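Local atomic coordinates of Ddb_g0293866 (Dictyostelium discoideum, PDB entry 5LW6), a protein that binds ADP-ribose through its macrodomain, the part described here, and may, as a whole protein, take part in DNA damage sensing and poly-ADP-ribose binding. Residues R54-P59 with H246-A251; F66-D71 with V220-N225; T74-N79 with L240-Y245; V100-Y105 with K129-N134; F146-T151 with D212-V217. All blocks are in the same frame, centred on the assembly; numbering follows the deposited sequence. Where two conformers were deposited one is given.

How the contacts relate
Contacts 1, 3 and 5 are buried, whereas contacts 2 and 4 lie farther from the chain's centre and are only partly covered. Contacts 1, 4 and 5 all reach the same mixed sheet. Contact 5 pairs two neighbouring strands through backbone bonds, contact 4 does so at the sheet edge and adds a salt bridge and waters, and contact 1 lays a helix on the sheet through apolar side chains alone. Helix 237-253 serves contacts 1 and 3, which touch where F58 meets Y245. Contacts 2 and 3 share helix 70-87: one joins loop segments by a backbone hydrogen bond and contacts on aromatic rings, the other joins two helices mainly by carbon contacts.

Contact 1: R54-P59 with H246-A251; sequences RSLAFP and HSLFNA
R54 NH2, gripped by the carboxylates of D93 and E91, lies just ahead of the strand whose L56 and F58 meet L248 and F249 of the helix. L56 and L248 reach for each other tip to tip: L56 CD2 lies 4.0 Å from L248 CG and equally near L248 CD1. The same methyl comes within 4.1 Å of F249 CE1, at the edge of the ring and near its plane. This is the sheet-and-helix layering of a macrodomain, with the segment 246-251 of helix 237-253 running at 152° to strand 55-59 and the axes of the short segments 10.7 Å apart. F58 takes the first torsion that sets its ring between its own N and carbonyl carbon (chi1 62°), and L248 CD2 then rests 4.0 Å from F58 CB. Farther out the two phenylalanines make an edge-to-face pair, the edge of F249 turned to the face of F58, with ring centroids 6.0 Å apart and planes at 87°. Y245, one helical turn before F249, also packs on the F58 ring, while A147 of the next strand touches F58 and L252 touches L56.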
# COMPACT_ATOMS: atom_id res chain seq x y z
N ARG A 54 -1.76 3.87 -13.57
CA ARG A 54 -1.24 3.10 -12.43
C ARG A 54 -0.56 4.05 -11.44
O ARG A 54 0.67 3.99 -11.22
CB ARG A 54 -0.37 2.01 -12.91
CG ARG A 54 -1.13 0.86 -13.53
CD ARG A 54 -0.22 -0.19 -14.17
NE ARG A 54 0.45 0.37 -15.29
CZ ARG A 54 1.26 -0.29 -16.09
NH1 ARG A 54 1.52 -1.57 -15.83
NH2 ARG A 54 1.76 0.32 -17.16
N SER A 55 -1.35 4.92 -10.79
CA SER A 55 -0.78 5.91 -9.85
C SER A 55 -1.21 5.38 -8.46
O SER A 55 -2.40 5.34 -8.19
CB SER A 55 -1.29 7.32 -10.05
OG SER A 55 -2.66 7.41 -10.28
N LEU A 56 -0.26 4.98 -7.64
CA LEU A 56 -0.50 4.34 -6.34
C LEU A 56 0.17 5.08 -5.22
O LEU A 56 1.37 5.26 -5.26
CB LEU A 56 0.04 2.92 -6.31
CG LEU A 56 -0.05 2.18 -4.98
CD1 LEU A 56 -1.47 1.89 -4.55
CD2 LEU A 56 0.80 0.93 -5.15
N ALA A 57 -0.62 5.43 -4.19
CA ALA A 57 -0.14 5.96 -2.95
C ALA A 57 -0.18 4.85 -1.95
O ALA A 57 -1.21 4.19 -1.81
CB ALA A 57 -1.02 7.10 -2.48
N PHE A 58 0.95 4.58 -1.29
CA PHE A 58 0.99 3.39 -0.43
C PHE A 58 1.87 3.65 0.75
O PHE A 58 2.72 4.48 0.67
CB PHE A 58 1.45 2.13 -1.18
CG PHE A 58 2.84 2.19 -1.73
CD1 PHE A 58 3.10 2.84 -2.92
CD2 PHE A 58 3.87 1.57 -1.07
CE1 PHE A 58 4.39 2.90 -3.43
CE2 PHE A 58 5.19 1.58 -1.59
CZ PHE A 58 5.43 2.25 -2.80
N PRO A 59 1.58 2.99 1.89
CA PRO A 59 2.42 3.15 3.04
C PRO A 59 3.74 2.36 2.95
O PRO A 59 3.90 1.50 2.09
CB PRO A 59 1.50 2.65 4.17
CG PRO A 59 0.81 1.52 3.55
CD PRO A 59 0.51 2.00 2.12
N HIS A 246 4.54 -7.76 -3.44
CA HIS A 246 4.14 -8.43 -4.70
C HIS A 246 2.65 -8.39 -4.95
O HIS A 246 2.22 -8.07 -6.01
CB HIS A 246 4.67 -9.86 -4.73
CG HIS A 246 6.14 -9.95 -4.96
ND1 HIS A 246 6.93 -10.96 -4.43
CD2 HIS A 246 6.97 -9.19 -5.71
CE1 HIS A 246 8.19 -10.77 -4.80
NE2 HIS A 246 8.24 -9.72 -5.61
N SER A 247 1.87 -8.72 -3.93
CA SER A 247 0.42 -8.63 -4.01
C SER A 247 -0.06 -7.24 -4.34
O SER A 247 -1.00 -7.04 -5.15
CB SER A 247 -0.16 -9.04 -2.66
OG SER A 247 0.08 -10.41 -2.54
N LEU A 248 0.51 -6.25 -3.68
CA LEU A 248 0.13 -4.87 -3.94
C LEU A 248 0.37 -4.50 -5.39
O LEU A 248 -0.45 -3.88 -6.05
CB LEU A 248 0.90 -3.99 -2.96
CG LEU A 248 0.71 -2.49 -3.13
CD1 LEU A 248 -0.75 -2.10 -2.96
CD2 LEU A 248 1.60 -1.78 -2.13
N PHE A 249 1.57 -4.81 -5.90
CA PHE A 249 1.90 -4.43 -7.24
C PHE A 249 1.19 -5.30 -8.24
O PHE A 249 0.83 -4.83 -9.32
CB PHE A 249 3.43 -4.48 -7.46
CG PHE A 249 4.18 -3.45 -6.66
CD1 PHE A 249 3.64 -2.15 -6.43
CD2 PHE A 249 5.35 -3.74 -6.11
CE1 PHE A 249 4.32 -1.21 -5.65
CE2 PHE A 249 6.05 -2.79 -5.34
CZ PHE A 249 5.55 -1.55 -5.13
N ASN A 250 0.83 -6.51 -7.87
CA ASN A 250 -0.04 -7.30 -8.72
C ASN A 250 -1.42 -6.63 -8.86
O ASN A 250 -1.97 -6.58 -9.96
CB ASN A 250 -0.26 -8.70 -8.16
CG ASN A 250 0.95 -9.56 -8.31
OD1 ASN A 250 1.89 -9.22 -9.01
ND2 ASN A 250 0.93 -10.73 -7.66
N ALA A 251 -1.96 -6.09 -7.79
CA ALA A 251 -3.20 -5.36 -7.84
C ALA A 251 -3.07 -4.15 -8.74
O ALA A 251 -3.97 -3.80 -9.51
CB ALA A 251 -3.65 -4.96 -6.49

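Contact 2: F66-D71 with V220-N225; sequences FGFNID and VNMNPN
M222 and F66 are joined by a backbone hydrogen bond, M222 N to F66 O at 2.7 Å, with the donor in the carbonyl plane. M222 is the middle residue of an Asx turn in which N221 OD1 accepts from N223 N, in the loop between strand 213-217 and helix 237-253 of the macrodomain. The M222 side chain, here selenomethionine, starts with CB lying 3.2 Å from F66 O and also near G67 O. Its next atom, CG, comes 3.7 Å from F68 CA and close to F68 CD2. The chain then bends at its second torsion (chi2 -62°), which brings SE to a position oblique to the F68 ring, 4.9 Å from the centroid, in a Met-aromatic contact. V220 CG1 approaches the same ring at its edge, 3.8 Å from F68 CE2. Next to the backbone bond, N221 crosses F66 at about a right angle: N221 CB stands over one face of the ring, 3.9 Å from the centroid, as a CH-pi contact. The N221 amide is held in turn by its own segment, with ND2 giving a 2.9 Å bond to N223 O.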
# COMPACT_ATOMS: atom_id res chain seq x y z
N PHE A 66 2.93 -1.40 13.22
CA PHE A 66 3.28 -2.85 13.19
C PHE A 66 4.67 -3.22 13.63
O PHE A 66 5.02 -4.41 13.85
CB PHE A 66 2.98 -3.42 11.80
CG PHE A 66 1.50 -3.67 11.56
CD1 PHE A 66 0.53 -3.19 12.42
CD2 PHE A 66 1.07 -4.35 10.43
CE1 PHE A 66 -0.83 -3.39 12.18
CE2 PHE A 66 -0.29 -4.53 10.15
CZ PHE A 66 -1.26 -4.04 11.03
N GLY A 67 5.53 -2.23 13.69
CA GLY A 67 6.80 -2.46 14.28
C GLY A 67 7.78 -3.33 13.53
O GLY A 67 8.70 -3.87 14.13
N PHE A 68 7.69 -3.40 12.21
CA PHE A 68 8.59 -4.25 11.48
C PHE A 68 9.96 -3.61 11.54
O PHE A 68 10.08 -2.40 11.51
CB PHE A 68 8.18 -4.38 10.02
CG PHE A 68 8.67 -5.62 9.36
CD1 PHE A 68 9.92 -5.67 8.84
CD2 PHE A 68 7.87 -6.77 9.26
CE1 PHE A 68 10.37 -6.85 8.25
CE2 PHE A 68 8.29 -7.90 8.61
CZ PHE A 68 9.55 -7.95 8.10
N ASN A 69 10.99 -4.43 11.66
CA ASN A 69 12.37 -3.95 11.68
C ASN A 69 12.65 -3.05 10.48
O ASN A 69 12.42 -3.44 9.34
CB ASN A 69 13.32 -5.14 11.71
CG ASN A 69 14.75 -4.73 11.60
OD1 ASN A 69 15.25 -4.53 10.53
ND2 ASN A 69 15.43 -4.62 12.72
N ILE A 70 13.06 -1.83 10.72
CA ILE A 70 13.12 -0.85 9.65
C ILE A 70 14.25 -1.17 8.65
O ILE A 70 14.06 -0.96 7.45
CB ILE A 70 13.25 0.56 10.19
CG1 ILE A 70 11.91 0.88 10.89
CG2 ILE A 70 13.45 1.61 9.13
CD1 ILE A 70 12.06 2.04 11.81
N ASP A 71 15.42 -1.60 9.13
CA ASP A 71 16.49 -2.01 8.20
C ASP A 71 15.95 -3.05 7.22
O ASP A 71 16.21 -2.96 6.00
CB ASP A 71 17.65 -2.62 8.98
CG ASP A 71 18.41 -1.58 9.85
OD1 ASP A 71 18.42 -0.36 9.45
OD2 ASP A 71 19.07 -2.00 10.91
N VAL A 220 2.80 -7.67 7.59
CA VAL A 220 3.20 -8.44 8.72
C VAL A 220 3.26 -7.54 9.95
O VAL A 220 3.87 -6.50 9.94
CB VAL A 220 4.57 -9.08 8.44
CG1 VAL A 220 5.12 -9.74 9.68
CG2 VAL A 220 4.48 -10.05 7.29
N ASN A 221 2.55 -7.94 11.00
CA ASN A 221 2.60 -7.22 12.26
C ASN A 221 3.56 -7.90 13.23
O ASN A 221 3.53 -9.09 13.45
CB ASN A 221 1.23 -7.23 12.95
CG ASN A 221 1.29 -6.63 14.32
OD1 ASN A 221 1.84 -5.55 14.47
ND2 ASN A 221 0.73 -7.32 15.34
N MSE A 222 4.40 -7.08 13.80
CA MSE A 222 5.32 -7.53 14.80
C MSE A 222 4.97 -7.06 16.20
O MSE A 222 5.66 -7.46 17.16
CB MSE A 222 6.74 -6.99 14.54
CG MSE A 222 7.30 -7.31 13.15
SE MSE A 222 7.49 -9.14 12.72
CE MSE A 222 8.89 -9.54 14.08
N ASN A 223 3.96 -6.17 16.34
CA ASN A 223 3.61 -5.47 17.60
C ASN A 223 2.63 -6.32 18.42
O ASN A 223 1.46 -6.46 18.01
CB ASN A 223 2.99 -4.11 17.24
CG ASN A 223 2.63 -3.29 18.45
OD1 ASN A 223 2.60 -3.82 19.57
ND2 ASN A 223 2.34 -2.01 18.21
N PRO A 224 3.09 -6.87 19.57
CA PRO A 224 2.25 -7.65 20.49
C PRO A 224 0.86 -7.05 20.78
O PRO A 224 -0.09 -7.80 21.04
CB PRO A 224 3.11 -7.67 21.77
CG PRO A 224 4.52 -7.56 21.27
CD PRO A 224 4.39 -6.53 20.20
N ASN A 225 0.71 -5.73 20.73
CA ASN A 225 -0.57 -5.08 21.06
C ASN A 225 -1.56 -5.05 19.94
O ASN A 225 -2.69 -4.61 20.14
CB ASN A 225 -0.36 -3.62 21.51
CG ASN A 225 0.61 -3.49 22.66
OD1 ASN A 225 1.45 -2.57 22.68
ND2 ASN A 225 0.53 -4.41 23.61

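Contact 3: T74-N79 with L240-Y245; sequences TEISAN and LLLETY
I76 is the main bump of this contact, and it enters a hollow on the facing helix bounded by L241, L242 and Y245. Its CG2 methyl comes 3.8 Å from L242 CA and also touches L242 CB and Y245 CD2. With chi1 at -73°, CG2 lies anti to the backbone N and faces the L242 backbone, while CG1 carries CD1 over to L241, where it meets L241 CD2 at 4.0 Å. One residue on, the bump is backbone. S77 CA lies over a face of the Y245 ring, 4.1 Å from its centroid and offset toward the rim, so the flat ring covers the turn of helix 70-87 that carries S77. At the far end of the ring S77 OG gives a weak hydrogen bond of 3.2 Å to Y245 OH. That phenol oxygen has a stronger partner in the backbone N of I61, which is its firmer hold, the S77 bond being a weak addition. The short helix segments run at 28° to each other, 9.7 Å apart between axes. On the opposite flank of helix 70-87, T74 and A78 point away and touch helix 107-116. An isoleucine set among three residues of a neighbouring, roughly parallel helix, with a serine backbone against a tyrosine ring, is in keeping with the helical layers that flank the sheet of a macrodomain.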
# COMPACT_ATOMS: atom_id res chain seq x y z
N THR A 74 13.19 -1.66 4.87
CA THR A 74 13.76 -0.78 3.85
C THR A 74 14.32 -1.57 2.70
O THR A 74 14.08 -1.25 1.55
CB THR A 74 14.85 0.13 4.46
OG1 THR A 74 14.25 0.92 5.49
CG2 THR A 74 15.55 0.99 3.38
N GLU A 75 15.08 -2.62 3.01
CA GLU A 75 15.69 -3.42 1.95
C GLU A 75 14.60 -4.10 1.10
O GLU A 75 14.67 -4.14 -0.15
CB GLU A 75 16.65 -4.45 2.59
CG GLU A 75 16.52 -5.90 2.13
CD GLU A 75 17.18 -6.81 3.13
OE1 GLU A 75 18.29 -6.43 3.66
OE2 GLU A 75 16.59 -7.89 3.39
N ILE A 76 13.60 -4.65 1.77
CA ILE A 76 12.54 -5.37 1.06
C ILE A 76 11.73 -4.39 0.20
O ILE A 76 11.54 -4.65 -0.97
CB ILE A 76 11.63 -6.10 2.04
CG1 ILE A 76 12.34 -7.30 2.61
CG2 ILE A 76 10.31 -6.55 1.40
CD1 ILE A 76 11.72 -7.78 3.88
N SER A 77 11.31 -3.27 0.77
CA SER A 77 10.56 -2.26 0.10
C SER A 77 11.34 -1.78 -1.14
O SER A 77 10.82 -1.72 -2.27
CB SER A 77 10.41 -1.02 1.07
OG SER A 77 9.67 -0.05 0.44
N ALA A 78 12.58 -1.36 -0.93
CA ALA A 78 13.38 -0.77 -2.02
C ALA A 78 13.58 -1.77 -3.14
O ALA A 78 13.48 -1.46 -4.32
CB ALA A 78 14.75 -0.30 -1.55
N ASN A 79 13.92 -3.00 -2.75
CA ASN A 79 14.15 -4.01 -3.72
C ASN A 79 12.86 -4.36 -4.52
O ASN A 79 12.91 -4.56 -5.73
CB ASN A 79 14.82 -5.26 -3.08
CG ASN A 79 16.38 -5.09 -2.93
OD1 ASN A 79 17.00 -5.79 -2.12
ND2 ASN A 79 17.00 -4.18 -3.69
N LEU A 240 6.87 -12.97 4.01
CA LEU A 240 5.52 -12.44 3.93
C LEU A 240 5.47 -10.92 3.69
O LEU A 240 4.57 -10.47 3.01
CB LEU A 240 4.72 -12.82 5.14
CG LEU A 240 4.16 -14.26 5.10
CD1 LEU A 240 3.62 -14.55 6.47
CD2 LEU A 240 3.12 -14.52 4.02
N LEU A 241 6.43 -10.16 4.18
CA LEU A 241 6.39 -8.71 3.84
C LEU A 241 6.67 -8.54 2.34
O LEU A 241 6.04 -7.74 1.64
CB LEU A 241 7.37 -7.94 4.67
CG LEU A 241 7.41 -6.44 4.42
CD1 LEU A 241 6.08 -5.83 4.80
CD2 LEU A 241 8.54 -5.86 5.24
N LEU A 242 7.63 -9.27 1.80
CA LEU A 242 7.86 -9.23 0.37
C LEU A 242 6.65 -9.63 -0.42
O LEU A 242 6.34 -8.98 -1.44
CB LEU A 242 9.08 -10.08 -0.03
CG LEU A 242 9.37 -10.13 -1.52
CD1 LEU A 242 9.86 -8.82 -2.02
CD2 LEU A 242 10.37 -11.26 -1.79
N GLU A 243 5.98 -10.70 -0.00
CA GLU A 243 4.80 -11.14 -0.69
C GLU A 243 3.71 -10.06 -0.66
O GLU A 243 2.95 -9.93 -1.60
CB GLU A 243 4.27 -12.41 -0.04
CG GLU A 243 2.99 -12.97 -0.63
CD GLU A 243 2.96 -13.41 -2.08
OE1 GLU A 243 3.99 -13.50 -2.80
OE2 GLU A 243 1.80 -13.76 -2.52
N THR A 244 3.62 -9.31 0.44
CA THR A 244 2.70 -8.16 0.55
C THR A 244 2.98 -7.15 -0.58
O THR A 244 2.06 -6.72 -1.27
CB THR A 244 2.70 -7.52 1.92
OG1 THR A 244 2.63 -8.50 2.99
CG2 THR A 244 1.58 -6.60 2.05
N TYR A 245 4.23 -6.84 -0.80
CA TYR A 245 4.56 -5.92 -1.88
C TYR A 245 4.20 -6.50 -3.23
O TYR A 245 3.61 -5.86 -4.09
CB TYR A 245 6.04 -5.50 -1.87
CG TYR A 245 6.33 -4.39 -0.89
CD1 TYR A 245 6.08 -3.06 -1.22
CD2 TYR A 245 6.81 -4.63 0.36
CE1 TYR A 245 6.33 -2.05 -0.32
CE2 TYR A 245 7.07 -3.61 1.26
CZ TYR A 245 6.80 -2.31 0.93
OH TYR A 245 7.03 -1.26 1.87

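Contact 4: V100-Y105 with K129-N134; sequences VEKSIY and KIENSN
V100 and K129, and then E101 and I130, form two parallel beta bridges where the strands end. Backbone bonds run from I130 N to V100 O (2.9 Å) and from K102 N to I130 O (2.8 Å), the second nearly along the C=O axis although its N-H is bent to 132°. K129 CA and E101 CA add close C-H...O contacts to V100 O and I130 O. The ionic part lies just beyond the bridges, where K102 and E131 run side by side. Bends in K102 at chi3 (63°) and in E131 at chi2 (76°) bring ammonium and carboxylate together, and K102 NZ meets E131 OE2 on its syn side at 2.8 Å, with a weaker bond to OE1. Apolar contact comes from the stem of K129, which crosses Y105 at about a right angle: K129 CB sits over one face of the ring, 4.0 Å from Y105 CD2. One water accepts from S133 N (2.8 Å) and gives a weak bond to E101 OE1; another accepts from S103 N and donates to E131 O (2.7 Å). Helix 107-116 connects strands 95-101 and 125-130 in a beta-alpha-beta unit, and 125-130 is an outermost strand. As the strands separate, pairing passes from backbone hydrogen bonds to water bridges and a salt bridge, consistent with a solvent-facing margin of the sheet.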
# COMPACT_ATOMS: atom_id res chain seq x y z
N VAL A 100 5.62 7.94 4.15
CA VAL A 100 6.43 7.59 5.29
C VAL A 100 6.14 8.54 6.48
O VAL A 100 6.16 9.77 6.33
CB VAL A 100 7.96 7.62 4.92
CG1 VAL A 100 8.82 7.38 6.13
CG2 VAL A 100 8.29 6.69 3.76
N GLU A 101 5.86 7.98 7.66
CA GLU A 101 5.57 8.82 8.80
C GLU A 101 6.83 9.58 9.23
O GLU A 101 7.97 9.11 9.07
CB GLU A 101 4.92 8.01 9.90
CG GLU A 101 3.51 7.51 9.51
CD GLU A 101 2.87 6.62 10.57
OE1 GLU A 101 3.34 6.63 11.74
OE2 GLU A 101 1.94 5.83 10.21
N LYS A 102 6.62 10.80 9.68
CA LYS A 102 7.74 11.72 10.02
C LYS A 102 8.74 11.05 10.92
O LYS A 102 9.96 11.29 10.84
CB LYS A 102 7.18 12.91 10.79
CG LYS A 102 8.19 14.01 11.07
CD LYS A 102 7.55 15.22 11.81
CE LYS A 102 7.00 14.83 13.19
NZ LYS A 102 6.22 15.93 13.85
N SER A 103 8.23 10.31 11.86
CA SER A 103 9.12 9.67 12.83
C SER A 103 10.11 8.71 12.21
O SER A 103 11.19 8.48 12.74
CB SER A 103 8.33 9.03 13.94
OG SER A 103 7.67 7.83 13.64
N ILE A 104 9.74 8.09 11.09
CA ILE A 104 10.57 7.08 10.41
C ILE A 104 11.43 7.74 9.31
O ILE A 104 12.48 7.22 8.98
CB ILE A 104 9.67 6.02 9.77
CG1 ILE A 104 8.65 5.42 10.75
CG2 ILE A 104 10.46 4.96 8.96
CD1 ILE A 104 9.16 4.37 11.67
N TYR A 105 10.93 8.84 8.73
CA TYR A 105 11.61 9.58 7.67
C TYR A 105 12.91 10.18 8.16
O TYR A 105 12.92 10.77 9.22
CB TYR A 105 10.68 10.66 7.15
CG TYR A 105 11.18 11.32 5.87
CD1 TYR A 105 12.22 12.29 5.90
CD2 TYR A 105 10.63 10.97 4.64
CE1 TYR A 105 12.66 12.91 4.73
CE2 TYR A 105 11.04 11.62 3.48
CZ TYR A 105 12.07 12.56 3.54
OH TYR A 105 12.48 13.15 2.38
N LYS A 129 6.59 12.51 3.02
CA LYS A 129 6.56 12.51 4.48
C LYS A 129 5.19 12.92 4.95
O LYS A 129 4.67 13.92 4.44
CB LYS A 129 7.61 13.51 4.99
CG LYS A 129 7.75 13.56 6.51
CD LYS A 129 8.89 14.44 7.00
CE LYS A 129 8.65 15.91 6.75
NZ LYS A 129 9.86 16.66 7.20
N ILE A 130 4.55 12.14 5.83
CA ILE A 130 3.29 12.51 6.42
C ILE A 130 3.46 12.56 7.93
O ILE A 130 4.33 11.86 8.48
CB ILE A 130 2.15 11.55 5.96
CG1 ILE A 130 2.42 10.09 6.38
CG2 ILE A 130 1.99 11.67 4.43
CD1 ILE A 130 1.20 9.19 6.41
N GLU A 131 2.66 13.36 8.63
CA GLU A 131 2.86 13.51 10.05
C GLU A 131 2.58 12.22 10.82
O GLU A 131 3.37 11.85 11.68
CB GLU A 131 2.00 14.66 10.56
CG GLU A 131 1.98 14.80 12.06
CD GLU A 131 3.26 15.42 12.60
OE1 GLU A 131 3.98 16.09 11.81
OE2 GLU A 131 3.51 15.25 13.82
N ASN A 132 1.47 11.57 10.51
CA ASN A 132 1.04 10.30 11.18
C ASN A 132 0.05 9.59 10.32
O ASN A 132 -0.34 10.13 9.29
CB ASN A 132 0.43 10.51 12.55
CG ASN A 132 -0.78 11.40 12.53
OD1 ASN A 132 -1.83 11.04 12.03
ND2 ASN A 132 -0.61 12.62 13.04
N SER A 133 -0.33 8.37 10.69
CA SER A 133 -1.16 7.57 9.78
C SER A 133 -2.55 8.16 9.50
O SER A 133 -3.22 7.74 8.55
CB SER A 133 -1.33 6.13 10.35
OG SER A 133 -2.18 6.15 11.48
N ASN A 134 -2.98 9.13 10.30
CA ASN A 134 -4.31 9.73 10.09
C ASN A 134 -4.26 11.15 9.52
O ASN A 134 -5.27 11.77 9.44
CB ASN A 134 -5.14 9.68 11.38
CG ASN A 134 -5.61 8.26 11.69
OD1 ASN A 134 -5.27 7.69 12.72
ND2 ASN A 134 -6.33 7.70 10.81
O HOH W 1 0.81 7.19 13.01
O HOH W 2 5.41 10.47 12.81

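Contact 5: F146-T151 with D212-V217; sequences FATEST and DIVILV
T148 turns its hydroxyl away from its own N (chi1 -173°), which puts CG2 between N and the carbonyl carbon, while L216 swings CG to the side of its N (chi1 -61°). The two side chains therefore lie side by side on one face of the sheet, and T148 CG2 and L216 CD2 are only 3.5 Å apart, tighter than a usual carbon contact. S150 CB follows them, against L216 CB. Beneath, the strands pair in parallel through bridges from F146-V214 to E149-V217. Five backbone bonds alternate between them: F146 N to I213 O, I215 N to F146 O (2.9 Å), T148 N to I215 O (2.8 Å), V217 N to T148 O, and S150 N to V217 O. The last is the longest at 3.0 Å, its donor standing above the carbonyl plane. On the other face A147 CB touches V217 CG2 at 3.7 Å. The carboxylate of E149, on that same face, is bound by S62 N. In the six-stranded macrodomain sheet, strand 145-149 has 55-59 as its other neighbour, and 213-217 has the antiparallel 189-193; helix 237-253 covers the A147 face, with L248 on A147 and I215 and T244 on V217.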
# COMPACT_ATOMS: atom_id res chain seq x y z
N PHE A 146 -5.22 4.01 -3.69
CA PHE A 146 -4.77 4.42 -2.36
C PHE A 146 -4.76 3.17 -1.48
O PHE A 146 -5.81 2.57 -1.30
CB PHE A 146 -5.70 5.48 -1.77
CG PHE A 146 -5.19 6.06 -0.48
CD1 PHE A 146 -5.44 5.44 0.74
CD2 PHE A 146 -4.40 7.15 -0.48
CE1 PHE A 146 -4.94 5.92 1.94
CE2 PHE A 146 -3.91 7.69 0.69
CZ PHE A 146 -4.12 7.09 1.90
N ALA A 147 -3.60 2.82 -0.95
CA ALA A 147 -3.41 1.61 -0.13
C ALA A 147 -3.32 2.01 1.33
O ALA A 147 -2.67 3.04 1.69
CB ALA A 147 -2.16 0.90 -0.50
N THR A 148 -3.94 1.18 2.17
CA THR A 148 -3.92 1.33 3.62
C THR A 148 -3.66 -0.01 4.29
O THR A 148 -4.17 -1.02 3.86
CB THR A 148 -5.27 1.96 4.10
OG1 THR A 148 -5.21 2.27 5.49
CG2 THR A 148 -6.45 1.09 3.83
N GLU A 149 -2.94 0.00 5.41
CA GLU A 149 -2.71 -1.26 6.16
C GLU A 149 -4.00 -1.66 6.86
O GLU A 149 -4.77 -0.80 7.29
CB GLU A 149 -1.65 -1.07 7.17
CG GLU A 149 -0.30 -0.81 6.49
CD GLU A 149 0.91 -0.77 7.44
OE1 GLU A 149 0.81 -1.10 8.69
OE2 GLU A 149 1.96 -0.32 6.97
N SER A 150 -4.24 -2.93 6.90
CA SER A 150 -5.42 -3.48 7.55
C SER A 150 -5.05 -4.77 8.29
O SER A 150 -3.86 -5.11 8.48
CB SER A 150 -6.51 -3.71 6.49
OG SER A 150 -7.74 -4.11 7.07
N THR A 151 -6.06 -5.48 8.76
CA THR A 151 -5.81 -6.75 9.46
C THR A 151 -6.75 -7.77 8.85
O THR A 151 -7.55 -7.45 7.95
CB THR A 151 -6.13 -6.63 10.99
OG1 THR A 151 -7.56 -6.57 11.18
CG2 THR A 151 -5.48 -5.43 11.66
N ASP A 212 -9.87 6.13 -7.18
CA ASP A 212 -10.81 5.13 -7.71
C ASP A 212 -10.89 3.84 -6.96
O ASP A 212 -11.94 3.17 -7.00
CB ASP A 212 -10.48 4.80 -9.15
CG ASP A 212 -10.68 6.00 -10.07
OD1 ASP A 212 -11.50 6.90 -9.74
OD2 ASP A 212 -9.96 6.07 -11.10
N ILE A 213 -9.78 3.44 -6.33
CA ILE A 213 -9.65 2.15 -5.68
C ILE A 213 -8.91 2.34 -4.37
O ILE A 213 -7.88 2.96 -4.34
CB ILE A 213 -8.87 1.11 -6.57
CG1 ILE A 213 -9.56 0.85 -7.90
CG2 ILE A 213 -8.59 -0.19 -5.78
CD1 ILE A 213 -8.58 0.47 -8.97
N VAL A 214 -9.45 1.80 -3.29
CA VAL A 214 -8.79 1.69 -1.97
C VAL A 214 -8.35 0.22 -1.76
O VAL A 214 -9.12 -0.68 -1.99
CB VAL A 214 -9.74 2.15 -0.79
CG1 VAL A 214 -9.09 1.82 0.55
CG2 VAL A 214 -10.04 3.64 -0.93
N ILE A 215 -7.12 0.02 -1.43
CA ILE A 215 -6.57 -1.31 -1.32
C ILE A 215 -6.17 -1.53 0.15
O ILE A 215 -5.38 -0.78 0.75
CB ILE A 215 -5.31 -1.46 -2.21
CG1 ILE A 215 -5.59 -1.15 -3.67
CG2 ILE A 215 -4.66 -2.83 -1.99
CD1 ILE A 215 -4.34 -1.05 -4.54
N LEU A 216 -6.73 -2.57 0.76
CA LEU A 216 -6.41 -2.88 2.10
C LEU A 216 -5.24 -3.87 2.04
O LEU A 216 -5.32 -4.86 1.38
CB LEU A 216 -7.63 -3.60 2.71
CG LEU A 216 -8.93 -2.78 2.74
CD1 LEU A 216 -9.96 -3.54 3.55
CD2 LEU A 216 -8.80 -1.46 3.42
N VAL A 217 -4.17 -3.57 2.77
CA VAL A 217 -2.89 -4.27 2.62
C VAL A 217 -2.63 -4.99 3.93
O VAL A 217 -2.54 -4.36 4.95
CB VAL A 217 -1.78 -3.19 2.42
CG1 VAL A 217 -0.43 -3.84 2.42
CG2 VAL A 217 -2.02 -2.42 1.12